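Local coordinates for acetyl-CoA acetyltransferase A (Ascaris suum, PDB 6BJA), which binds coenzyme A and probably catalyses acetyl transfer between acyl-CoA thioesters, a thiolase reaction, at residues Leu36-Thr41 with Ile78-Pro83; Tyr113-Val118 with Gly268-Glu273; Gly259-Val264 with Ile364-Val369; Ala318-Asn323 with Lys342-Arg347. All blocks are in the same frame, centred on the assembly; numbering follows the deposited sequence.

How the contacts relate
The four contacts form one connected set in the thiolase fold, with contact 3 touching each of the others. Contact 1 joins helices 33-48 and 72-79; contact 2 ties strand 116-124 to helix 268-274, and contact 3 packs strand 257-267 on helix 357-371. Strands 116-124 and 257-267 are sheet neighbours, so contacts 2 and 3 meet, centres about 19 Å apart, and their segments alternate along the chain. V40 and A260 bring contact 1 against contact 3. Contact 4, at strand 319-322, falls between the two segments of contact 3 in sequence; E321 packs on I364 and L368, centres about 14 Å apart. Contacts 1 and 4, centres about 30 Å apart, flank the chain's centre. Contact 3 thus bridges the N-terminal and C-terminal halves.

Contact 1: Leu36-Thr41 with Ile78-Pro83; sequences LGIVVT and IASEIP
I38 and A79 meet tip to tip, CD1 of the isoleucine pressing on the alanine CB at 3.4 Å, tighter than usual for two carbons. The contact sets one flank of helix 33-48 against the C-terminal end of helix 72-79, which closes in a Schellman motif: E81, with its positive phi of 63°, is the C-prime residue, E81 N bonding to I78 O and I82 N to S77 O. One turn beyond I38, T41 faces the same helix end. Its two branches divide the work. CG2, anti to the backbone N (chi1 -63° for OG1), reaches across to lie 3.5 Å from S80 OG, a van der Waals approach rather than a bond. OG1 turns back along its own helix and bonds to G37 O at 2.8 Å, coming from above the carbonyl plane, on the face opposite to the one T41 N uses; two donors from one residue grip that carbonyl, and the OG1 bond fixes the threonine's rotation. S80 OG, wedged between I38 and T41, likewise spends its polarity at home, on I76 O. Deeper in, I82 follows the helix end and leans toward strand 116-124, where T41 also packs, on L120. No hydrogen bond joins the segments; the last touch is methyl to methyl, I82 CD1 on T41 CG2 at 3.9 Å.

Contact 2: Tyr113-Val118 with Gly268-Glu273; sequences YRRIVV and GEVVQE
R115 arches over V270 toward two carboxylates, in a salt-bridge network that joins this residue, just ahead of strand 116-124, to helix 268-274, which directly follows the neighbouring strand 257-267 of the thiolase sheet. The arginine leaves the backbone with CG anti to the carbonyl carbon, runs on extended and then bends at chi3 (69°), which brings the guanidinium down with one face over V270 CG2. That methyl also meets the base of the same side chain, 3.6 Å from R115 CB, so the valine sits under the arch. E269 and E273, one helical turn apart, come to the guanidinium edge by different routes: CG of E269 is anti to its backbone N, that of E273 beside it, and both chains are extended beyond CG. The E273 arm is the sounder: R115 NH1 donates to E273 OE1 at 2.5 Å with a bent N-H...O angle of 133°; the oxygen lies near the guanidinium plane, while the nitrogen stands above the carboxylate plane. NH2 faces E269 OE2, but the placing of that arm is doubtful. The two acids would be expected to favour the arginine's charged form. Its backbone N is held by E56 OE1. Beneath the charged groups, I116 and V270 make a buried apolar contact, crossing at about a right angle, I116 CG1 3.7 Å from V270 CG2 and CD1 4.0 Å from V270 CG1.

Contact 3: Gly259-Val264 with Ile364-Val369; sequences GAAACV and IVVTLV
A261 and V366 begin the contact, the alanine CB facing V366 CG2 at 4.2 Å where the backbones of 259-264 and 364-369 come nearest. The axes of the two short segments pass 8.4 Å apart at an angle of 61°, so helix 357-371 runs aslant across strand 257-267. A261 also touches R18 of the adjoining strand 11-23. At the next residue the strand alternation turns the side chain to the other face of the sheet: A262 CB points away, toward V40 of helix 33-48, and what A262 offers the helix is its carbonyl oxygen, 4.1 Å from V366 CG2. C263 returns to the helix side. Its SG, set beside the backbone N (chi1 -59°), points to the helix and touches two of its residues, V366 CG2 at 4.2 Å and V365 CG1 at 4.3 Å. V366 CG2 is therefore shared by three consecutive strand residues; CG1 is anti to the valine's backbone N (chi1 170°), which leaves CG2, beside that N, to lie against the strand. The side-chain contacts are apolar, all at 4.2 Å or more, and the residues are buried. V365 also packs on I392 of strand 388-396, and L368 of the same helix on strand 319-322. A helix buried between strands of the N-terminal and C-terminal halves, with helix 33-48 on the far face of strand 257-267, is consistent with the central helical layer of the five-layered α-β-α-β-α thiolase fold.

Contact 4: Ala318-Asn323 with Lys342-Arg347; sequences ALWEIN and KRVNVR
W320 O is gripped by two donors: N345 N, at 2.9 Å and nearly straight (168°), and a water 2.8 Å away. That water also donates to E321 OE2 and accepts from V346 N, tying three residues of the two segments together. The same tryptophan's N donates to R343 O, which also lies at the edge of the indole ring, 3.6 Å from W320 CD1. These bonds make a single parallel bridge between W320 and V344, laying the loop 342-347 along strand 319-322, the outermost strand at this end of the sheet within the chain. The backbone of N345 then turns off, with positive phi, and its amide continues the pairing. OD1 accepts I322 N at 2.9 Å in the carbonyl plane, on a lone pair, while ND2 donates a hydrogen bond to I322 O at the same length; a chi1 of -63° directs both ends to the strand. ND2 also serves E324, in the N-E-A-F sequence of thiolases that N323 begins. Beside the amide, the I322 and V344 side chains run alongside each other in the same direction, I322 CG2 3.6 Å from V344 CG1; the I322 side chain is about 6 Å from that of C383, a predicted proton acceptor. E321, bent at chi2 (-74°), folds its carboxylate back over N345, and through a second water its OE2, 2.6 Å from that water's oxygen, reaches R347 N.

Contact 1: Leu36-Thr41 with Ile78-Pro83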
loop_
_atom_site.group_PDB
_atom_site.type_symbol
_atom_site.label_atom_id
_atom_site.label_comp_id
_atom_site.label_asym_id
_atom_site.label_seq_id
_atom_site.Cartn_x
_atom_site.Cartn_y
_atom_site.Cartn_z
ATOM N N LEU A 36 -3.923 25.876 5.403
ATOM C CA LEU A 36 -4.105 26.525 6.693
ATOM C C LEU A 36 -3.034 27.583 6.927
ATOM O O LEU A 36 -3.278 28.610 7.558
ATOM C CB LEU A 36 -4.084 25.483 7.820
ATOM C CG LEU A 36 -5.143 24.382 7.779
ATOM C CD1 LEU A 36 -4.904 23.376 8.890
ATOM C CD2 LEU A 36 -6.542 25.003 7.906
ATOM N N GLY A 37 -1.833 27.317 6.438
ATOM C CA GLY A 37 -0.723 28.250 6.565
ATOM C C GLY A 37 -1.011 29.523 5.791
ATOM O O GLY A 37 -0.691 30.620 6.240
ATOM N N ILE A 38 -1.638 29.387 4.628
ATOM C CA ILE A 38 -2.019 30.559 3.857
ATOM C C ILE A 38 -3.075 31.385 4.612
ATOM O O ILE A 38 -3.002 32.625 4.646
ATOM C CB ILE A 38 -2.546 30.154 2.468
ATOM C CG1 ILE A 38 -1.435 29.532 1.638
ATOM C CG2 ILE A 38 -3.165 31.366 1.718
ATOM C CD1 ILE A 38 -1.937 28.686 0.480
ATOM N N VAL A 39 -4.043 30.720 5.240
ATOM C CA VAL A 39 -5.068 31.451 5.986
ATOM C C VAL A 39 -4.414 32.344 7.012
ATOM O O VAL A 39 -4.721 33.536 7.063
ATOM C CB VAL A 39 -6.063 30.504 6.671
ATOM C CG1 VAL A 39 -6.996 31.248 7.645
ATOM C CG2 VAL A 39 -6.877 29.778 5.638
ATOM N N VAL A 40 -3.525 31.786 7.847
ATOM C CA VAL A 40 -2.998 32.595 8.938
ATOM C C VAL A 40 -1.932 33.584 8.466
ATOM O O VAL A 40 -1.786 34.660 9.045
ATOM C CB VAL A 40 -2.459 31.745 10.103
ATOM C CG1 VAL A 40 -3.611 31.043 10.792
ATOM C CG2 VAL A 40 -1.401 30.737 9.641
ATOM N N THR A 41 -1.211 33.256 7.394
ATOM C CA THR A 41 -0.227 34.184 6.882
ATOM C C THR A 41 -0.917 35.414 6.302
ATOM O O THR A 41 -0.533 36.533 6.603
ATOM C CB THR A 41 0.664 33.507 5.819
ATOM O OG1 THR A 41 1.378 32.432 6.449
ATOM C CG2 THR A 41 1.678 34.469 5.223
ATOM N N ILE A 78 4.220 32.201 -1.478
ATOM C CA ILE A 78 3.782 32.614 -2.816
ATOM C C ILE A 78 2.265 32.791 -2.871
ATOM O O ILE A 78 1.753 33.798 -3.425
ATOM C CB ILE A 78 4.257 31.611 -3.886
ATOM C CG1 ILE A 78 5.757 31.785 -4.090
ATOM C CG2 ILE A 78 3.504 31.823 -5.216
ATOM C CD1 ILE A 78 6.383 30.776 -5.032
ATOM N N ALA A 79 1.525 31.848 -2.286
ATOM C CA ALA A 79 0.062 31.901 -2.313
ATOM C C ALA A 79 -0.504 33.018 -1.434
ATOM O O ALA A 79 -1.665 33.438 -1.620
ATOM C CB ALA A 79 -0.521 30.578 -1.901
ATOM N N SER A 80 0.330 33.543 -0.539
ATOM C CA SER A 80 -0.023 34.671 0.315
ATOM C C SER A 80 0.396 36.029 -0.281
ATOM O O SER A 80 0.338 37.061 0.397
ATOM C CB SER A 80 0.605 34.498 1.702
ATOM O OG SER A 80 0.136 33.307 2.309
ATOM N N GLU A 81 0.798 36.021 -1.559
ATOM C CA GLU A 81 1.223 37.226 -2.286
ATOM C C GLU A 81 2.463 37.913 -1.712
ATOM O O GLU A 81 2.679 39.103 -1.875
ATOM C CB GLU A 81 0.044 38.202 -2.359
ATOM C CG GLU A 81 -1.153 37.578 -3.073
ATOM C CD GLU A 81 -2.289 38.563 -3.326
ATOM O OE1 GLU A 81 -2.527 39.446 -2.473
ATOM O OE2 GLU A 81 -2.942 38.451 -4.387
ATOM N N ILE A 82 3.301 37.144 -1.024
ATOM C CA ILE A 82 4.603 37.627 -0.598
ATOM C C ILE A 82 5.533 37.557 -1.821
ATOM O O ILE A 82 5.405 36.635 -2.605
ATOM C CB ILE A 82 5.106 36.791 0.587
ATOM C CG1 ILE A 82 4.198 37.046 1.788
ATOM C CG2 ILE A 82 6.536 37.131 0.958
ATOM C CD1 ILE A 82 4.467 36.099 2.961
ATOM N N PRO A 83 6.445 38.536 -1.979
ATOM C CA PRO A 83 7.252 38.590 -3.209
ATOM C C PRO A 83 8.062 37.334 -3.440
ATOM O O PRO A 83 8.518 36.690 -2.487
ATOM C CB PRO A 83 8.185 39.770 -2.961
ATOM C CG PRO A 83 7.427 40.655 -2.045
ATOM C CD PRO A 83 6.708 39.708 -1.121
#

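Contact 2: Tyr113-Val118 with Gly268-Glu273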
loop_
_atom_site.group_PDB
_atom_site.type_symbol
_atom_site.label_atom_id
_atom_site.label_comp_id
_atom_site.label_asym_id
_atom_site.label_seq_id
_atom_site.Cartn_x
_atom_site.Cartn_y
_atom_site.Cartn_z
ATOM N N TYR A 113 19.921 41.458 9.550
ATOM C CA TYR A 113 19.758 40.895 8.216
ATOM C C TYR A 113 18.390 41.210 7.645
ATOM O O TYR A 113 18.259 41.550 6.465
ATOM C CB TYR A 113 19.957 39.395 8.253
ATOM C CG TYR A 113 19.898 38.701 6.925
ATOM C CD1 TYR A 113 20.637 39.162 5.839
ATOM C CD2 TYR A 113 19.168 37.536 6.762
ATOM C CE1 TYR A 113 20.610 38.506 4.641
ATOM C CE2 TYR A 113 19.137 36.873 5.570
ATOM C CZ TYR A 113 19.862 37.369 4.501
ATOM O OH TYR A 113 19.836 36.712 3.305
ATOM N N ARG A 114 17.376 41.084 8.497
ATOM C CA ARG A 114 15.983 41.358 8.111
ATOM C C ARG A 114 15.351 42.452 8.952
ATOM O O ARG A 114 15.765 42.708 10.090
ATOM C CB ARG A 114 15.118 40.106 8.258
ATOM C CG ARG A 114 15.557 38.923 7.472
ATOM C CD ARG A 114 15.673 39.213 6.001
ATOM N NE ARG A 114 15.857 37.993 5.233
ATOM C CZ ARG A 114 16.073 37.952 3.928
ATOM N NH1 ARG A 114 16.113 39.084 3.226
ATOM N NH2 ARG A 114 16.227 36.796 3.308
ATOM N N ARG A 115 14.305 43.059 8.390
ATOM C CA ARG A 115 13.506 44.061 9.086
ATOM C C ARG A 115 12.114 43.543 9.415
ATOM O O ARG A 115 11.531 43.941 10.411
ATOM C CB ARG A 115 13.373 45.325 8.239
ATOM C CG ARG A 115 14.621 46.203 8.198
ATOM C CD ARG A 115 14.587 47.131 6.977
ATOM N NE ARG A 115 13.573 48.186 7.042
ATOM C CZ ARG A 115 13.768 49.386 7.585
ATOM N NH1 ARG A 115 12.794 50.278 7.593
ATOM N NH2 ARG A 115 14.932 49.695 8.138
ATOM N N ILE A 116 11.572 42.705 8.535
ATOM C CA ILE A 116 10.177 42.263 8.619
ATOM C C ILE A 116 10.078 40.806 8.194
ATOM O O ILE A 116 10.476 40.458 7.101
ATOM C CB ILE A 116 9.252 43.096 7.714
ATOM C CG1 ILE A 116 9.350 44.583 8.065
ATOM C CG2 ILE A 116 7.810 42.611 7.857
ATOM C CD1 ILE A 116 8.744 45.490 7.004
ATOM N N VAL A 117 9.543 39.942 9.055
ATOM C CA VAL A 117 9.353 38.558 8.659
ATOM C C VAL A 117 8.024 38.034 9.171
ATOM O O VAL A 117 7.431 38.619 10.086
ATOM C CB VAL A 117 10.471 37.632 9.183
ATOM C CG1 VAL A 117 11.874 38.153 8.800
ATOM C CG2 VAL A 117 10.377 37.470 10.638
ATOM N N VAL A 118 7.556 36.947 8.566
ATOM C CA VAL A 118 6.417 36.230 9.118
ATOM C C VAL A 118 6.891 34.851 9.586
ATOM O O VAL A 118 7.598 34.134 8.862
ATOM C CB VAL A 118 5.241 36.129 8.104
ATOM C CG1 VAL A 118 5.558 35.271 6.877
ATOM C CG2 VAL A 118 3.981 35.623 8.847
ATOM N N GLY A 268 12.498 47.513 15.423
ATOM C CA GLY A 268 12.201 48.823 15.968
ATOM C C GLY A 268 12.277 49.910 14.909
ATOM O O GLY A 268 11.477 50.853 14.934
ATOM N N GLU A 269 13.208 49.783 13.963
ATOM C CA GLU A 269 13.348 50.788 12.907
ATOM C C GLU A 269 12.087 50.849 12.046
ATOM O O GLU A 269 11.590 51.930 11.754
ATOM C CB GLU A 269 14.577 50.512 12.034
ATOM C CG GLU A 269 14.923 51.660 11.088
ATOM C CD GLU A 269 16.265 51.464 10.375
ATOM O OE1 GLU A 269 17.154 52.333 10.524
ATOM O OE2 GLU A 269 16.429 50.446 9.662
ATOM N N VAL A 270 11.565 49.691 11.655
ATOM C CA VAL A 270 10.317 49.627 10.896
ATOM C C VAL A 270 9.163 50.273 11.654
ATOM O O VAL A 270 8.344 51.017 11.094
ATOM C CB VAL A 270 9.954 48.166 10.567
ATOM C CG1 VAL A 270 8.516 48.049 10.061
ATOM C CG2 VAL A 270 10.922 47.624 9.558
ATOM N N VAL A 271 9.065 49.952 12.931
ATOM C CA VAL A 271 8.008 50.490 13.757
ATOM C C VAL A 271 8.082 52.012 13.789
ATOM O O VAL A 271 7.080 52.688 13.595
ATOM C CB VAL A 271 8.097 49.904 15.168
ATOM C CG1 VAL A 271 7.149 50.600 16.110
ATOM C CG2 VAL A 271 7.801 48.417 15.103
ATOM N N GLN A 272 9.277 52.543 14.009
ATOM C CA GLN A 272 9.462 53.983 14.096
ATOM C C GLN A 272 9.129 54.654 12.763
ATOM O O GLN A 272 8.347 55.610 12.710
ATOM C CB GLN A 272 10.901 54.310 14.516
ATOM C CG GLN A 272 11.119 54.443 16.031
ATOM C CD GLN A 272 11.649 53.173 16.700
ATOM O OE1 GLN A 272 12.863 52.950 16.760
ATOM N NE2 GLN A 272 10.739 52.348 17.227
ATOM N N GLU A 273 9.703 54.138 11.685
ATOM C CA GLU A 273 9.510 54.728 10.363
ATOM C C GLU A 273 8.057 54.667 9.901
ATOM O O GLU A 273 7.593 55.545 9.180
ATOM C CB GLU A 273 10.395 54.026 9.337
ATOM C CG GLU A 273 11.870 54.356 9.468
ATOM C CD GLU A 273 12.751 53.537 8.534
ATOM O OE1 GLU A 273 12.215 52.714 7.756
ATOM O OE2 GLU A 273 13.988 53.720 8.578
#

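Contact 3: Gly259-Val264 with Ile364-Val369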
loop_
_atom_site.group_PDB
_atom_site.type_symbol
_atom_site.label_atom_id
_atom_site.label_comp_id
_atom_site.label_asym_id
_atom_site.label_seq_id
_atom_site.Cartn_x
_atom_site.Cartn_y
_atom_site.Cartn_z
ATOM N N GLY A 259 -4.419 22.620 12.580
ATOM C CA GLY A 259 -4.449 24.042 12.859
ATOM C C GLY A 259 -3.191 24.771 12.458
ATOM O O GLY A 259 -2.185 24.139 12.123
ATOM N N ALA A 260 -3.252 26.100 12.492
ATOM C CA ALA A 260 -2.111 26.952 12.169
ATOM C C ALA A 260 -2.137 28.243 12.981
ATOM O O ALA A 260 -3.170 28.651 13.505
ATOM C CB ALA A 260 -2.079 27.260 10.674
ATOM N N ALA A 261 -0.972 28.860 13.107
ATOM C CA ALA A 261 -0.834 30.100 13.858
ATOM C C ALA A 261 0.337 30.888 13.313
ATOM O O ALA A 261 1.339 30.295 12.920
ATOM C CB ALA A 261 -0.635 29.816 15.336
ATOM N N ALA A 262 0.229 32.216 13.311
ATOM C CA ALA A 262 1.236 33.070 12.678
ATOM C C ALA A 262 1.411 34.396 13.376
ATOM O O ALA A 262 0.435 34.970 13.887
ATOM C CB ALA A 262 0.868 33.341 11.186
ATOM N N CYS A 263 2.639 34.899 13.353
ATOM C CA CYS A 263 2.949 36.252 13.812
ATOM C C CYS A 263 3.778 36.981 12.782
ATOM O O CYS A 263 4.678 36.391 12.179
ATOM C CB CYS A 263 3.752 36.256 15.101
ATOM S SG CYS A 263 3.018 35.462 16.518
ATOM N N VAL A 264 3.507 38.269 12.589
ATOM C CA VAL A 264 4.430 39.117 11.834
ATOM C C VAL A 264 5.352 39.806 12.829
ATOM O O VAL A 264 4.887 40.398 13.797
ATOM C CB VAL A 264 3.679 40.148 10.972
ATOM C CG1 VAL A 264 4.622 41.186 10.385
ATOM C CG2 VAL A 264 2.950 39.446 9.877
ATOM N N ILE A 364 0.716 28.934 21.085
ATOM C CA ILE A 364 0.739 29.394 22.475
ATOM C C ILE A 364 1.289 30.814 22.618
ATOM O O ILE A 364 0.878 31.552 23.513
ATOM C CB ILE A 364 1.517 28.439 23.416
ATOM C CG1 ILE A 364 3.020 28.369 23.106
ATOM C CG2 ILE A 364 0.864 27.064 23.373
ATOM C CD1 ILE A 364 3.867 27.661 24.225
ATOM N N VAL A 365 2.151 31.246 21.707
ATOM C CA VAL A 365 2.573 32.644 21.701
ATOM C C VAL A 365 1.396 33.561 21.350
ATOM O O VAL A 365 1.205 34.618 21.970
ATOM C CB VAL A 365 3.731 32.882 20.723
ATOM C CG1 VAL A 365 4.032 34.363 20.571
ATOM C CG2 VAL A 365 4.986 32.135 21.188
ATOM N N VAL A 366 0.603 33.175 20.349
ATOM C CA VAL A 366 -0.594 33.929 19.995
ATOM C C VAL A 366 -1.541 34.041 21.191
ATOM O O VAL A 366 -1.981 35.135 21.533
ATOM C CB VAL A 366 -1.321 33.289 18.783
ATOM C CG1 VAL A 366 -2.686 33.937 18.573
ATOM C CG2 VAL A 366 -0.463 33.410 17.536
ATOM N N THR A 367 -1.843 32.927 21.850
ATOM C CA THR A 367 -2.738 32.949 22.996
ATOM C C THR A 367 -2.171 33.788 24.136
ATOM O O THR A 367 -2.915 34.575 24.774
ATOM C CB THR A 367 -3.025 31.526 23.437
ATOM O OG1 THR A 367 -3.713 30.869 22.361
ATOM C CG2 THR A 367 -3.890 31.481 24.688
ATOM N N LEU A 368 -0.873 33.671 24.388
ATOM C CA LEU A 368 -0.238 34.480 25.423
ATOM C C LEU A 368 -0.365 35.976 25.127
ATOM O O LEU A 368 -0.731 36.762 26.012
ATOM C CB LEU A 368 1.241 34.101 25.568
ATOM C CG LEU A 368 2.023 34.912 26.595
ATOM C CD1 LEU A 368 1.519 34.615 28.005
ATOM C CD2 LEU A 368 3.506 34.637 26.480
ATOM N N VAL A 369 -0.018 36.369 23.903
ATOM C CA VAL A 369 -0.017 37.770 23.525
ATOM C C VAL A 369 -1.392 38.360 23.807
ATOM O O VAL A 369 -1.510 39.441 24.387
ATOM C CB VAL A 369 0.372 37.940 22.035
ATOM C CG1 VAL A 369 -0.033 39.329 21.504
ATOM C CG2 VAL A 369 1.866 37.712 21.862
#

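Contact 4: Ala318-Asn323 with Lys342-Arg347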
loop_
_atom_site.group_PDB
_atom_site.type_symbol
_atom_site.label_atom_id
_atom_site.label_comp_id
_atom_site.label_asym_id
_atom_site.label_seq_id
_atom_site.Cartn_x
_atom_site.Cartn_y
_atom_site.Cartn_z
ATOM N N ALA A 318 3.397 37.940 34.606
ATOM C CA ALA A 318 1.960 37.987 34.823
ATOM C C ALA A 318 1.250 36.704 34.404
ATOM O O ALA A 318 0.353 36.226 35.100
ATOM C CB ALA A 318 1.361 39.170 34.082
ATOM N N LEU A 319 1.615 36.182 33.234
ATOM C CA LEU A 319 0.961 35.014 32.663
ATOM C C LEU A 319 1.966 34.077 32.038
ATOM O O LEU A 319 2.971 34.518 31.494
ATOM C CB LEU A 319 -0.044 35.403 31.583
ATOM C CG LEU A 319 -1.305 36.122 32.033
ATOM C CD1 LEU A 319 -2.097 36.486 30.769
ATOM C CD2 LEU A 319 -2.148 35.296 32.978
ATOM N N TRP A 320 1.616 32.802 32.075
ATOM C CA TRP A 320 2.421 31.723 31.523
ATOM C C TRP A 320 1.601 30.924 30.546
ATOM O O TRP A 320 0.423 30.671 30.791
ATOM C CB TRP A 320 2.921 30.783 32.627
ATOM C CG TRP A 320 3.704 31.446 33.673
ATOM C CD1 TRP A 320 3.213 32.099 34.763
ATOM C CD2 TRP A 320 5.130 31.510 33.772
ATOM N NE1 TRP A 320 4.244 32.587 35.524
ATOM C CE2 TRP A 320 5.430 32.251 34.935
ATOM C CE3 TRP A 320 6.177 31.047 32.971
ATOM C CZ2 TRP A 320 6.747 32.500 35.331
ATOM C CZ3 TRP A 320 7.474 31.301 33.366
ATOM C CH2 TRP A 320 7.746 32.039 34.522
ATOM N N GLU A 321 2.241 30.515 29.441
ATOM C CA GLU A 321 1.718 29.456 28.598
ATOM C C GLU A 321 2.721 28.321 28.598
ATOM O O GLU A 321 3.867 28.519 28.166
ATOM C CB GLU A 321 1.472 29.916 27.160
ATOM C CG GLU A 321 0.248 30.774 26.974
ATOM C CD GLU A 321 -1.066 30.008 27.054
ATOM O OE1 GLU A 321 -1.171 28.903 26.487
ATOM O OE2 GLU A 321 -2.023 30.529 27.655
ATOM N N ILE A 322 2.295 27.156 29.065
ATOM C CA ILE A 322 3.114 25.937 28.981
ATOM C C ILE A 322 2.347 24.963 28.121
ATOM O O ILE A 322 1.222 24.601 28.426
ATOM C CB ILE A 322 3.447 25.298 30.379
ATOM C CG1 ILE A 322 4.156 23.954 30.222
ATOM C CG2 ILE A 322 2.195 25.094 31.231
ATOM C CD1 ILE A 322 5.498 24.049 29.558
ATOM N N ASN A 323 2.916 24.568 26.986
ATOM C CA ASN A 323 2.139 23.731 26.095
ATOM C C ASN A 323 1.859 22.391 26.758
ATOM O O ASN A 323 2.774 21.727 27.265
ATOM C CB ASN A 323 2.833 23.527 24.744
ATOM C CG ASN A 323 1.927 22.831 23.736
ATOM O OD1 ASN A 323 2.268 21.778 23.178
ATOM N ND2 ASN A 323 0.776 23.401 23.513
ATOM N N LYS A 342 -3.154 29.710 38.891
ATOM C CA LYS A 342 -4.181 30.536 38.316
ATOM C C LYS A 342 -3.602 31.508 37.281
ATOM O O LYS A 342 -4.375 32.175 36.586
ATOM C CB LYS A 342 -4.930 31.281 39.420
ATOM C CG LYS A 342 -5.764 30.347 40.303
ATOM C CD LYS A 342 -6.674 31.162 41.230
ATOM C CE LYS A 342 -7.261 30.338 42.372
ATOM N NZ LYS A 342 -8.002 29.141 41.879
ATOM N N ARG A 343 -2.266 31.563 37.152
ATOM C CA ARG A 343 -1.607 32.417 36.144
ATOM C C ARG A 343 -1.078 31.627 34.977
ATOM O O ARG A 343 -0.321 32.178 34.166
ATOM C CB ARG A 343 -0.434 33.174 36.740
ATOM C CG ARG A 343 -0.835 34.130 37.831
ATOM C CD ARG A 343 0.376 34.862 38.368
ATOM N NE ARG A 343 -0.004 36.144 38.950
ATOM C CZ ARG A 343 0.839 37.150 39.160
ATOM N NH1 ARG A 343 2.128 37.027 38.846
ATOM N NH2 ARG A 343 0.390 38.283 39.686
ATOM N N VAL A 344 -1.465 30.360 34.906
ATOM C CA VAL A 344 -0.911 29.440 33.905
ATOM C C VAL A 344 -2.023 28.908 32.986
ATOM O O VAL A 344 -3.036 28.385 33.435
ATOM C CB VAL A 344 -0.170 28.261 34.565
ATOM C CG1 VAL A 344 0.447 27.351 33.497
ATOM C CG2 VAL A 344 0.921 28.768 35.492
ATOM N N ASN A 345 -1.819 29.064 31.681
ATOM C CA ASN A 345 -2.777 28.625 30.665
ATOM C C ASN A 345 -4.194 29.073 31.011
ATOM O O ASN A 345 -5.097 28.252 31.122
ATOM C CB ASN A 345 -2.736 27.109 30.501
ATOM C CG ASN A 345 -1.394 26.619 29.995
ATOM O OD1 ASN A 345 -0.502 27.420 29.713
ATOM N ND2 ASN A 345 -1.231 25.303 29.906
ATOM N N VAL A 346 -4.377 30.373 31.148
ATOM C CA VAL A 346 -5.615 30.854 31.743
ATOM C C VAL A 346 -6.848 30.663 30.865
ATOM O O VAL A 346 -7.986 30.744 31.378
ATOM C CB VAL A 346 -5.498 32.350 32.154
ATOM C CG1 VAL A 346 -4.422 32.511 33.203
ATOM C CG2 VAL A 346 -5.234 33.253 30.963
ATOM N N ARG A 347 -6.639 30.418 29.566
ATOM C CA ARG A 347 -7.732 30.146 28.651
ATOM C C ARG A 347 -7.764 28.680 28.226
ATOM O O ARG A 347 -8.447 28.309 27.283
ATOM C CB ARG A 347 -7.635 31.107 27.461
ATOM C CG ARG A 347 -8.100 32.484 27.935
ATOM C CD ARG A 347 -7.731 33.596 27.009
ATOM N NE ARG A 347 -7.941 34.860 27.714
ATOM C CZ ARG A 347 -7.750 36.053 27.154
ATOM N NH1 ARG A 347 -7.368 36.151 25.872
ATOM N NH2 ARG A 347 -7.957 37.145 27.891
HETATM O O HOH W 1 -2.033 31.928 30.240
HETATM O O HOH W 2 -4.498 29.754 27.983
HETATM O O HOH W 3 -0.174 26.458 26.642
#